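Glutamine synthetase (PDB 5ZLI) belongs to the glutamine synthetase family, whose chains, each pairing a beta-Grasp domain with a catalytic domain, build the twelve-subunit assembly. Local coordinates at residues A47-H50 with G51-K54; G299-E302 with F303-H306; E167-R170 with D171-F174; F450-A453 with Y454-L457; F85-P88 with F89-D92. All blocks are in the same frame, centred on the assembly; numbering follows the deposited sequence.

How the interactions relate
Five local contacts, none touching another, sample the two family domains of one chain. Interactions 1 and 5 both lie in the beta-Grasp domain, their centres about 21 Å apart and their nearest atoms about 12 Å; both meet the same neighbouring subunit, through A47 in one and the loop at 89-92 in the other. The remaining three belong to the catalytic domain but are widely spread. Between centres, interaction 2 is about 33 Å from interaction 4. Interaction 3 is about 45 Å from interaction 4, and about 51 Å separates interaction 2 from interaction 3. Interaction 5 packs P88 and F89 against helices 200-212 and 238-258, the first being the helix that follows the loop of interaction 3.

Interaction 1 of 5, residues A47-H50 with G51-K54; sequences ALTH and GMLK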
loop_
_atom_site.group_PDB
_atom_site.type_symbol
_atom_site.label_atom_id
_atom_site.label_comp_id
_atom_site.label_asym_id
_atom_site.label_seq_id
_atom_site.Cartn_x
_atom_site.Cartn_y
_atom_site.Cartn_z
ATOM N N ALA B 47 7.621 -16.413 -54.050
ATOM C CA ALA B 47 6.280 -16.411 -54.578
ATOM C C ALA B 47 6.094 -15.212 -55.476
ATOM O O ALA B 47 4.976 -14.938 -55.933
ATOM C CB ALA B 47 5.265 -16.385 -53.429
ATOM N N LEU B 48 7.192 -14.540 -55.796
ATOM C CA LEU B 48 7.177 -13.365 -56.646
ATOM C C LEU B 48 7.421 -13.765 -58.079
ATOM O O LEU B 48 8.392 -14.464 -58.380
ATOM C CB LEU B 48 8.228 -12.336 -56.252
ATOM C CG LEU B 48 7.762 -11.179 -55.393
ATOM C CD1 LEU B 48 8.866 -10.143 -55.403
ATOM C CD2 LEU B 48 6.512 -10.625 -56.011
ATOM N N THR B 49 6.552 -13.294 -58.951
ATOM C CA THR B 49 6.703 -13.502 -60.375
ATOM C C THR B 49 7.425 -12.336 -61.000
ATOM O O THR B 49 7.447 -11.226 -60.461
ATOM C CB THR B 49 5.339 -13.594 -61.045
ATOM O OG1 THR B 49 4.927 -12.268 -61.394
ATOM C CG2 THR B 49 4.315 -14.191 -60.104
ATOM N N HIS B 50 8.053 -12.607 -62.141
ATOM C CA HIS B 50 8.440 -11.516 -63.020
ATOM C C HIS B 50 7.195 -10.708 -63.398
ATOM O O HIS B 50 7.208 -9.470 -63.387
ATOM C CB HIS B 50 9.156 -12.084 -64.256
ATOM C CG HIS B 50 10.454 -12.771 -63.940
ATOM N ND1 HIS B 50 11.638 -12.088 -63.745
ATOM C CD2 HIS B 50 10.741 -14.080 -63.739
ATOM C CE1 HIS B 50 12.602 -12.945 -63.461
ATOM N NE2 HIS B 50 12.085 -14.161 -63.453
ATOM N N GLY B 51 6.085 -11.408 -63.656
ATOM C CA GLY B 51 4.853 -10.768 -64.096
ATOM C C GLY B 51 4.185 -9.883 -63.059
ATOM O O GLY B 51 3.464 -8.942 -63.414
ATOM N N MET B 52 4.356 -10.202 -61.771
ATOM C CA MET B 52 3.758 -9.400 -60.710
ATOM C C MET B 52 4.427 -8.039 -60.574
ATOM O O MET B 52 3.826 -7.120 -60.012
ATOM C CB MET B 52 3.847 -10.154 -59.387
ATOM C CG MET B 52 2.546 -10.338 -58.664
ATOM S SD MET B 52 2.376 -12.083 -58.319
ATOM C CE MET B 52 3.766 -12.315 -57.238
ATOM N N LEU B 53 5.631 -7.867 -61.135
ATOM C CA LEU B 53 6.303 -6.574 -61.122
ATOM C C LEU B 53 5.932 -5.739 -62.321
ATOM O O LEU B 53 6.238 -4.537 -62.349
ATOM C CB LEU B 53 7.827 -6.757 -61.085
ATOM C CG LEU B 53 8.449 -7.367 -59.827
ATOM C CD1 LEU B 53 9.981 -7.357 -59.864
ATOM C CD2 LEU B 53 7.955 -6.553 -58.624
ATOM N N LYS B 54 5.260 -6.353 -63.286
ATOM C CA LYS B 54 4.754 -5.657 -64.448
ATOM C C LYS B 54 3.278 -5.395 -64.230
ATOM O O LYS B 54 2.880 -4.252 -63.977
ATOM C CB LYS B 54 4.998 -6.482 -65.710
ATOM C CG LYS B 54 6.423 -6.382 -66.279
ATOM C CD LYS B 54 6.453 -5.748 -67.691
ATOM C CE LYS B 54 6.504 -4.209 -67.644
ATOM N NZ LYS B 54 6.369 -3.545 -68.990
#
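L53 N donates to H50 O at 3.2 Å from above the carbonyl plane of H50, 55° out of it. The other flat group, the imidazole of H50, heads away from 51-54 and stacks on F16 of helix 9-20. With helical backbone angles at G51 and M52, the H50-L53 bond closes a type I turn, and a second one follows at once, K54 N reaching G51 O. The two turns sit in the loop that joins strands 38-44 and 57-60 of the beta-Grasp domain.

On the side-chain level M52 does most of the work. The bends at chi2 (127°) and chi3 (64°) turn its sulfur and methyl back toward A47-T49. It crosses T49 at about a right angle, with M52 SD 3.4 Å from the T49 CG2 methyl. L48 and L53 are buried against the rest of the domain, L48 on V27 and F29 of strand 26-32, L53 on I12 and F15 of helix 9-20 and on P79 and L81 of strand 74-81. A47 packs on T217 of a neighbouring subunit. The terminal methyl of M52 is the meeting point, CE lying 3.4 Å from L48 CD2 and 3.2 Å from A47 O.

Interaction 2 of 5, residues G299-E302 with F303-H306; sequences GLSE and FALH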
loop_
_atom_site.group_PDB
_atom_site.type_symbol
_atom_site.label_atom_id
_atom_site.label_comp_id
_atom_site.label_asym_id
_atom_site.label_seq_id
_atom_site.Cartn_x
_atom_site.Cartn_y
_atom_site.Cartn_z
ATOM N N GLY B 299 21.510 37.398 -56.257
ATOM C CA GLY B 299 21.975 36.153 -56.816
ATOM C C GLY B 299 20.869 35.304 -57.379
ATOM O O GLY B 299 21.061 34.094 -57.567
ATOM N N LEU B 300 19.716 35.898 -57.653
ATOM C CA LEU B 300 18.575 35.163 -58.152
ATOM C C LEU B 300 18.144 35.750 -59.482
ATOM O O LEU B 300 18.291 36.948 -59.715
ATOM C CB LEU B 300 17.413 35.264 -57.176
ATOM C CG LEU B 300 17.703 34.667 -55.796
ATOM C CD1 LEU B 300 16.652 35.190 -54.820
ATOM C CD2 LEU B 300 17.797 33.120 -55.797
ATOM N N SER B 301 17.551 34.919 -60.321
ATOM C CA SER B 301 17.170 35.348 -61.653
ATOM C C SER B 301 15.736 35.861 -61.700
ATOM O O SER B 301 14.914 35.592 -60.819
ATOM C CB SER B 301 17.382 34.199 -62.645
ATOM O OG SER B 301 16.734 33.006 -62.234
ATOM N N GLU B 302 15.456 36.656 -62.738
ATOM C CA GLU B 302 14.074 37.004 -63.070
ATOM C C GLU B 302 13.204 35.748 -63.094
ATOM O O GLU B 302 12.100 35.731 -62.547
ATOM C CB GLU B 302 14.049 37.744 -64.422
ATOM C CG GLU B 302 12.715 37.779 -65.173
ATOM C CD GLU B 302 12.872 38.159 -66.664
ATOM O OE1 GLU B 302 13.979 38.606 -67.062
ATOM O OE2 GLU B 302 11.888 38.008 -67.439
ATOM N N PHE B 303 13.727 34.672 -63.682
ATOM C CA PHE B 303 13.017 33.401 -63.712
ATOM C C PHE B 303 12.639 32.949 -62.304
ATOM O O PHE B 303 11.493 32.554 -62.053
ATOM C CB PHE B 303 13.900 32.364 -64.408
ATOM C CG PHE B 303 13.271 31.015 -64.542
ATOM C CD1 PHE B 303 12.392 30.747 -65.579
ATOM C CD2 PHE B 303 13.554 30.008 -63.642
ATOM C CE1 PHE B 303 11.804 29.494 -65.716
ATOM C CE2 PHE B 303 12.967 28.752 -63.770
ATOM C CZ PHE B 303 12.089 28.502 -64.811
ATOM N N ALA B 304 13.600 32.991 -61.372
ATOM C CA ALA B 304 13.337 32.611 -59.981
ATOM C C ALA B 304 12.370 33.571 -59.299
ATOM O O ALA B 304 11.517 33.142 -58.516
ATOM C CB ALA B 304 14.636 32.522 -59.189
ATOM N N LEU B 305 12.515 34.875 -59.533
ATOM C CA LEU B 305 11.630 35.816 -58.851
ATOM C C LEU B 305 10.201 35.706 -59.351
ATOM O O LEU B 305 9.259 35.935 -58.583
ATOM C CB LEU B 305 12.111 37.251 -59.036
ATOM C CG LEU B 305 13.215 37.708 -58.110
ATOM C CD1 LEU B 305 13.931 38.858 -58.761
ATOM C CD2 LEU B 305 12.592 38.114 -56.798
ATOM N N HIS B 306 10.025 35.372 -60.632
ATOM C CA HIS B 306 8.696 35.075 -61.143
ATOM C C HIS B 306 8.177 33.773 -60.547
ATOM O O HIS B 306 7.007 33.685 -60.153
ATOM C CB HIS B 306 8.719 35.046 -62.676
ATOM C CG HIS B 306 8.857 36.403 -63.308
ATOM N ND1 HIS B 306 8.258 37.535 -62.792
ATOM C CD2 HIS B 306 9.548 36.810 -64.397
ATOM C CE1 HIS B 306 8.569 38.576 -63.541
ATOM N NE2 HIS B 306 9.354 38.163 -64.519
#
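The chain runs extended through L300 and S301 and then winds into helix 302-313, whose first turns are tied by L305 N to S301 O at 2.8 Å and by H306 N to E302 O, also 2.8 Å. S301 comes right before the helix, and its side chain bends back over the opening turn: with chi1 at 53°, OG sits between the backbone N and the carbonyl carbon and faces A304 N, which donates to it at 3.3 Å. The exact place of OG is less certain, because it crowds another atom of the model.

This is an N-cap, with the serine taking up an amide of the first turn that has no earlier helical carbonyl to use. Just ahead of it L300 CB points toward the helix and comes 4.4 Å from A304 CB. L300 and A304 both rest on F366 of strand 366-368, and A304 also on F292, so the buried side of the helix start is held against the sheet of the catalytic domain.

On the outward side E302 and H306 stand one turn apart. E302 CG is 3.4 Å from H306 CD2, and the extended chain beyond it carries OE2 to the edge of the imidazole, in the ring plane, with the carboxylate turned 88° to the ring. The stronger polar partner of H306 is the backbone: ND1 hydrogen-bonds I396 O. E302 OE2 has a long, weak ion pair with K395 NZ.

Interaction 3 of 5, residues E167-R170 with D171-F174; sequences EWNR and DRSF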
loop_
_atom_site.group_PDB
_atom_site.type_symbol
_atom_site.label_atom_id
_atom_site.label_comp_id
_atom_site.label_asym_id
_atom_site.label_seq_id
_atom_site.Cartn_x
_atom_site.Cartn_y
_atom_site.Cartn_z
ATOM N N GLU B 167 10.880 20.939 -19.193
ATOM C CA GLU B 167 10.771 21.784 -18.009
ATOM C C GLU B 167 9.764 21.234 -17.004
ATOM O O GLU B 167 9.911 21.435 -15.792
ATOM C CB GLU B 167 10.348 23.199 -18.404
ATOM C CG GLU B 167 11.427 24.110 -18.969
ATOM C CD GLU B 167 10.936 25.570 -19.142
ATOM O OE1 GLU B 167 9.694 25.769 -19.148
ATOM O OE2 GLU B 167 11.775 26.512 -19.262
ATOM N N TRP B 168 8.727 20.552 -17.485
ATOM C CA TRP B 168 7.799 19.905 -16.576
ATOM C C TRP B 168 8.436 18.765 -15.786
ATOM O O TRP B 168 7.814 18.260 -14.851
ATOM C CB TRP B 168 6.605 19.366 -17.358
ATOM C CG TRP B 168 6.979 18.388 -18.416
ATOM C CD1 TRP B 168 7.125 17.046 -18.258
ATOM C CD2 TRP B 168 7.234 18.662 -19.794
ATOM N NE1 TRP B 168 7.471 16.463 -19.445
ATOM C CE2 TRP B 168 7.548 17.434 -20.409
ATOM C CE3 TRP B 168 7.232 19.822 -20.569
ATOM C CZ2 TRP B 168 7.848 17.328 -21.761
ATOM C CZ3 TRP B 168 7.532 19.716 -21.916
ATOM C CH2 TRP B 168 7.834 18.476 -22.497
ATOM N N ASN B 169 9.660 18.357 -16.092
ATOM C CA ASN B 169 10.275 17.296 -15.308
ATOM C C ASN B 169 11.391 17.795 -14.398
ATOM O O ASN B 169 12.145 16.979 -13.851
ATOM C CB ASN B 169 10.766 16.178 -16.216
ATOM C CG ASN B 169 9.659 15.230 -16.595
ATOM O OD1 ASN B 169 8.611 15.201 -15.949
ATOM N ND2 ASN B 169 9.868 14.463 -17.661
ATOM N N ARG B 170 11.498 19.114 -14.205
ATOM C CA ARG B 170 12.584 19.673 -13.406
ATOM C C ARG B 170 12.561 19.194 -11.962
ATOM O O ARG B 170 13.575 19.300 -11.269
ATOM C CB ARG B 170 12.508 21.186 -13.457
ATOM C CG ARG B 170 13.041 21.727 -14.767
ATOM C CD ARG B 170 13.866 22.935 -14.528
ATOM N NE ARG B 170 13.314 24.097 -15.186
ATOM C CZ ARG B 170 13.838 24.607 -16.291
ATOM N NH1 ARG B 170 14.919 24.022 -16.818
ATOM N NH2 ARG B 170 13.304 25.697 -16.846
ATOM N N ASP B 171 11.422 18.668 -11.514
ATOM C CA ASP B 171 11.112 18.290 -10.143
ATOM C C ASP B 171 10.744 16.831 -9.975
ATOM O O ASP B 171 10.680 16.351 -8.842
ATOM C CB ASP B 171 9.940 19.152 -9.681
ATOM C CG ASP B 171 8.908 19.298 -10.794
ATOM O OD1 ASP B 171 8.544 18.258 -11.431
ATOM O OD2 ASP B 171 8.556 20.477 -11.090
ATOM N N ARG B 172 10.614 16.096 -11.062
ATOM C CA ARG B 172 10.116 14.742 -11.005
ATOM C C ARG B 172 11.156 13.860 -10.328
ATOM O O ARG B 172 12.356 14.160 -10.327
ATOM C CB ARG B 172 9.863 14.237 -12.428
ATOM C CG ARG B 172 9.728 12.739 -12.569
ATOM C CD ARG B 172 9.765 12.355 -14.020
ATOM N NE ARG B 172 8.503 12.310 -14.742
ATOM C CZ ARG B 172 7.694 11.257 -14.733
ATOM N NH1 ARG B 172 8.003 10.190 -13.992
ATOM N NH2 ARG B 172 6.571 11.276 -15.449
ATOM N N SER B 173 10.681 12.797 -9.702
ATOM C CA SER B 173 11.535 11.760 -9.142
ATOM C C SER B 173 11.580 10.610 -10.143
ATOM O O SER B 173 10.524 10.090 -10.522
ATOM C CB SER B 173 10.983 11.308 -7.785
ATOM O OG SER B 173 11.109 12.316 -6.784
ATOM N N PHE B 174 12.788 10.229 -10.597
ATOM C CA PHE B 174 12.917 9.147 -11.586
ATOM C C PHE B 174 13.217 7.769 -11.001
ATOM O O PHE B 174 12.438 7.240 -10.193
ATOM C CB PHE B 174 13.995 9.443 -12.648
ATOM C CG PHE B 174 13.559 10.393 -13.734
ATOM C CD1 PHE B 174 12.799 9.925 -14.805
ATOM C CD2 PHE B 174 13.924 11.734 -13.708
ATOM C CE1 PHE B 174 12.388 10.783 -15.826
ATOM C CE2 PHE B 174 13.517 12.601 -14.721
ATOM C CZ PHE B 174 12.747 12.126 -15.783
#
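N169 and R172 lie side by side and point the same way, joined by a bond from R172 NE to N169 OD1 of 3.1 Å. The oxygen sits in the guanidinium plane, at its edge, yet the donor stands well above the amide plane, 59° out of it; the two flat groups are 89° apart. R172 leaves with CG opposite its backbone N (chi1 163°) and bends at chi3, which swings NE round to the amide. Beyond OD1, N169 ND2 approaches F174 CZ at 4.2 Å, while R172 CD rests over one face of the F174 ring toward its rim.

The backbone that carries these side chains makes a type I-like turn, closed by a weak bond of 3.3 Å from R172 N to N169 O. It belongs to the long loop between strand 156-162 and helix 200-212 of the catalytic domain. N179 braces both ends of the turn, its ND2 bonding to N169 O and to R172 O. The N169 amide has a second partner in D162, whose OD2 accepts from ND2, which would limit its rotation.

Further out, R170 NH2 forms a salt bridge with E167 OE2 at 3.0 Å, and E167 CG lies against one face of the guanidinium. The loop reaches several other chains: D171 packs on I150 of one neighbouring subunit, W168 on N155 of a second, and R170 on I476 of a third.

Interaction 4 of 5, residues F450-A453 with Y454-L457; sequences FIQA and YQSL
F450 and Y454 both carry CG anti to the backbone N, with chi1 at 168° and -176°, and being one helical turn apart they leave helix 448-466 side by side, pointing the same way. Y454 CB comes over one face of the F450 ring as a CH-pi contact, 4.3 Å from its centroid. The rings themselves are oblique, their planes 36° apart, and approach through F450 CZ and Y454 CD1 at 3.9 Å.

Regular alpha-helical bonds hold this spacing, from Y454 N to F450 O and likewise at each of the next three residues, ending with L457 N to A453 O. The helix is packed on more than one side in the catalytic domain: F450 and Y454 both touch L379 of helix 377-393, whereas I451 lies on M433 and L434 of helix 426-434. The Y454 ring also meets that of F321. Around Y454, then, the contacts are apolar, with the F450 ring, L379 and F321, apart from one polar bond at its end: the buried hydroxyl is satisfied by A320 O, which probably limits how the ring can shift.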
loop_
_atom_site.group_PDB
_atom_site.type_symbol
_atom_site.label_atom_id
_atom_site.label_comp_id
_atom_site.label_asym_id
_atom_site.label_seq_id
_atom_site.Cartn_x
_atom_site.Cartn_y
_atom_site.Cartn_z
ATOM N N PHE B 450 -9.858 14.375 -57.914
ATOM C CA PHE B 450 -8.946 14.353 -56.768
ATOM C C PHE B 450 -9.172 15.545 -55.830
ATOM O O PHE B 450 -9.288 15.360 -54.618
ATOM C CB PHE B 450 -7.478 14.317 -57.226
ATOM C CG PHE B 450 -6.482 14.576 -56.101
ATOM C CD1 PHE B 450 -6.113 13.568 -55.226
ATOM C CD2 PHE B 450 -5.968 15.848 -55.883
ATOM C CE1 PHE B 450 -5.221 13.821 -54.188
ATOM C CE2 PHE B 450 -5.098 16.085 -54.850
ATOM C CZ PHE B 450 -4.734 15.073 -53.998
ATOM N N ILE B 451 -9.211 16.774 -56.366
ATOM C CA ILE B 451 -9.333 17.965 -55.519
ATOM C C ILE B 451 -10.567 17.875 -54.654
ATOM O O ILE B 451 -10.565 18.275 -53.487
ATOM C CB ILE B 451 -9.383 19.257 -56.358
ATOM C CG1 ILE B 451 -8.019 19.621 -56.963
ATOM C CG2 ILE B 451 -9.981 20.418 -55.548
ATOM C CD1 ILE B 451 -8.108 20.725 -58.045
ATOM N N GLN B 452 -11.656 17.382 -55.217
ATOM C CA GLN B 452 -12.865 17.266 -54.427
ATOM C C GLN B 452 -12.704 16.154 -53.408
ATOM O O GLN B 452 -13.106 16.307 -52.250
ATOM C CB GLN B 452 -14.038 17.040 -55.382
ATOM C CG GLN B 452 -14.258 18.250 -56.309
ATOM C CD GLN B 452 -14.868 19.457 -55.586
ATOM O OE1 GLN B 452 -15.842 19.304 -54.842
ATOM N NE2 GLN B 452 -14.304 20.649 -55.798
ATOM N N ALA B 453 -12.006 15.083 -53.780
ATOM C CA ALA B 453 -11.687 14.064 -52.792
ATOM C C ALA B 453 -10.802 14.652 -51.694
ATOM O O ALA B 453 -11.113 14.542 -50.509
ATOM C CB ALA B 453 -11.004 12.869 -53.469
ATOM N N TYR B 454 -9.751 15.371 -52.072
ATOM C CA TYR B 454 -8.861 15.912 -51.061
ATOM C C TYR B 454 -9.607 16.877 -50.168
ATOM O O TYR B 454 -9.374 16.915 -48.965
ATOM C CB TYR B 454 -7.673 16.599 -51.724
ATOM C CG TYR B 454 -6.614 17.116 -50.758
ATOM C CD1 TYR B 454 -5.556 16.301 -50.383
ATOM C CD2 TYR B 454 -6.651 18.416 -50.256
ATOM C CE1 TYR B 454 -4.575 16.745 -49.533
ATOM C CE2 TYR B 454 -5.664 18.878 -49.385
ATOM C CZ TYR B 454 -4.623 18.026 -49.031
ATOM O OH TYR B 454 -3.611 18.414 -48.175
ATOM N N GLN B 455 -10.502 17.670 -50.743
ATOM C CA GLN B 455 -11.304 18.595 -49.954
ATOM C C GLN B 455 -12.211 17.834 -48.998
ATOM O O GLN B 455 -12.289 18.151 -47.813
ATOM C CB GLN B 455 -12.115 19.500 -50.887
ATOM C CG GLN B 455 -13.332 20.166 -50.231
ATOM C CD GLN B 455 -14.634 19.404 -50.482
ATOM O OE1 GLN B 455 -14.725 18.552 -51.384
ATOM N NE2 GLN B 455 -15.649 19.700 -49.665
ATOM N N SER B 456 -12.895 16.816 -49.505
ATOM C CA SER B 456 -13.765 16.004 -48.666
ATOM C C SER B 456 -12.985 15.282 -47.566
ATOM O O SER B 456 -13.472 15.144 -46.434
ATOM C CB SER B 456 -14.512 14.999 -49.541
ATOM O OG SER B 456 -15.133 13.969 -48.784
ATOM N N LEU B 457 -11.771 14.830 -47.870
ATOM C CA LEU B 457 -10.976 14.112 -46.884
ATOM C C LEU B 457 -10.577 15.021 -45.721
ATOM O O LEU B 457 -10.739 14.671 -44.542
ATOM C CB LEU B 457 -9.731 13.551 -47.576
ATOM C CG LEU B 457 -8.684 12.866 -46.713
ATOM C CD1 LEU B 457 -9.043 11.429 -46.464
ATOM C CD2 LEU B 457 -7.360 12.968 -47.368
#

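Interaction 5 of 5, residues F85-P88 with F89-D92; sequences FIDP and FSAD
P88 and F89 form the tight half of this contact: the two side chains run alongside each other, and P88 CG sits squarely over the centre of the F89 ring, 4.1 Å from the centroid and 7° off its normal, a CH-pi contact. D87 crosses F89 at about a right angle. With CG anti to the backbone N (chi1 -166°), the carboxylate reaches F89 at 86° to the ring plane, D87 OD1 lying 3.2 Å from F89 CD2. The same oxygen accepts a weak bond of 3.4 Å from F89 N, which closes a weakly bonded Asx turn at D87, in the chain leaving strand 84-87. D87 OD2 is held separately, by a salt bridge to R30 and a hydrogen bond with Y250 OH, and the Y250 ring meets F89 edge-to-face.

The turn opens the hairpin connection from strand 84-87 to its antiparallel neighbour 94-103 in the beta-Grasp domain, and here P88 and F89 lean on V209 of helix 200-212.

Contacts between the two segments thin out after S90, whose OG pairs with S94 OG. A91 is exposed, while S90 and D92 turn to a neighbouring subunit, S90 packing on its M200 and D92 OD2 forming a salt bridge with its K208.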
loop_
_atom_site.group_PDB
_atom_site.type_symbol
_atom_site.label_atom_id
_atom_site.label_comp_id
_atom_site.label_asym_id
_atom_site.label_seq_id
_atom_site.Cartn_x
_atom_site.Cartn_y
_atom_site.Cartn_z
ATOM N N PHE B 85 15.319 -0.584 -50.899
ATOM C CA PHE B 85 16.336 -0.722 -49.881
ATOM C C PHE B 85 15.977 -1.869 -48.971
ATOM O O PHE B 85 14.800 -2.172 -48.776
ATOM C CB PHE B 85 16.460 0.562 -49.083
ATOM C CG PHE B 85 15.210 0.948 -48.374
ATOM C CD1 PHE B 85 14.148 1.536 -49.064
ATOM C CD2 PHE B 85 15.104 0.792 -46.996
ATOM C CE1 PHE B 85 12.963 1.929 -48.392
ATOM C CE2 PHE B 85 13.956 1.193 -46.319
ATOM C CZ PHE B 85 12.878 1.755 -47.026
ATOM N N ILE B 86 16.999 -2.496 -48.396
ATOM C CA ILE B 86 16.740 -3.507 -47.379
ATOM C C ILE B 86 16.325 -2.836 -46.077
ATOM O O ILE B 86 17.051 -1.987 -45.540
ATOM C CB ILE B 86 17.976 -4.390 -47.170
ATOM C CG1 ILE B 86 18.194 -5.278 -48.397
ATOM C CG2 ILE B 86 17.851 -5.149 -45.893
ATOM C CD1 ILE B 86 19.388 -6.248 -48.288
ATOM N N ASP B 87 15.181 -3.242 -45.542
ATOM C CA ASP B 87 14.717 -2.698 -44.273
ATOM C C ASP B 87 15.587 -3.211 -43.132
ATOM O O ASP B 87 15.621 -4.433 -42.889
ATOM C CB ASP B 87 13.250 -3.069 -44.094
ATOM C CG ASP B 87 12.576 -2.293 -42.989
ATOM O OD1 ASP B 87 13.264 -1.528 -42.299
ATOM O OD2 ASP B 87 11.330 -2.377 -42.874
ATOM N N PRO B 88 16.288 -2.334 -42.397
ATOM C CA PRO B 88 17.173 -2.822 -41.321
ATOM C C PRO B 88 16.417 -3.349 -40.127
ATOM O O PRO B 88 16.932 -4.234 -39.430
ATOM C CB PRO B 88 17.996 -1.587 -40.948
ATOM C CG PRO B 88 17.100 -0.459 -41.263
ATOM C CD PRO B 88 16.316 -0.866 -42.495
ATOM N N PHE B 89 15.185 -2.879 -39.905
ATOM C CA PHE B 89 14.498 -3.171 -38.658
ATOM C C PHE B 89 13.913 -4.567 -38.649
ATOM O O PHE B 89 14.063 -5.279 -37.652
ATOM C CB PHE B 89 13.373 -2.168 -38.422
ATOM C CG PHE B 89 13.808 -0.754 -38.481
ATOM C CD1 PHE B 89 14.667 -0.253 -37.514
ATOM C CD2 PHE B 89 13.348 0.089 -39.482
ATOM C CE1 PHE B 89 15.084 1.074 -37.547
ATOM C CE2 PHE B 89 13.755 1.412 -39.534
ATOM C CZ PHE B 89 14.631 1.907 -38.564
ATOM N N SER B 90 13.302 -4.995 -39.757
ATOM C CA SER B 90 12.613 -6.280 -39.776
ATOM C C SER B 90 13.555 -7.406 -39.369
ATOM O O SER B 90 14.722 -7.446 -39.774
ATOM C CB SER B 90 12.010 -6.569 -41.152
ATOM O OG SER B 90 12.986 -6.444 -42.159
ATOM N N ALA B 91 13.042 -8.294 -38.513
ATOM C CA ALA B 91 13.828 -9.414 -38.010
ATOM C C ALA B 91 14.321 -10.300 -39.146
ATOM O O ALA B 91 15.509 -10.632 -39.217
ATOM C CB ALA B 91 12.988 -10.217 -37.018
ATOM N N ASP B 92 13.424 -10.661 -40.066
ATOM C CA ASP B 92 13.769 -11.432 -41.255
ATOM C C ASP B 92 13.943 -10.472 -42.434
ATOM O O ASP B 92 13.207 -9.483 -42.555
ATOM C CB ASP B 92 12.693 -12.489 -41.555
ATOM C CG ASP B 92 12.459 -13.477 -40.380
ATOM O OD1 ASP B 92 11.296 -13.624 -39.923
ATOM O OD2 ASP B 92 13.426 -14.128 -39.918
#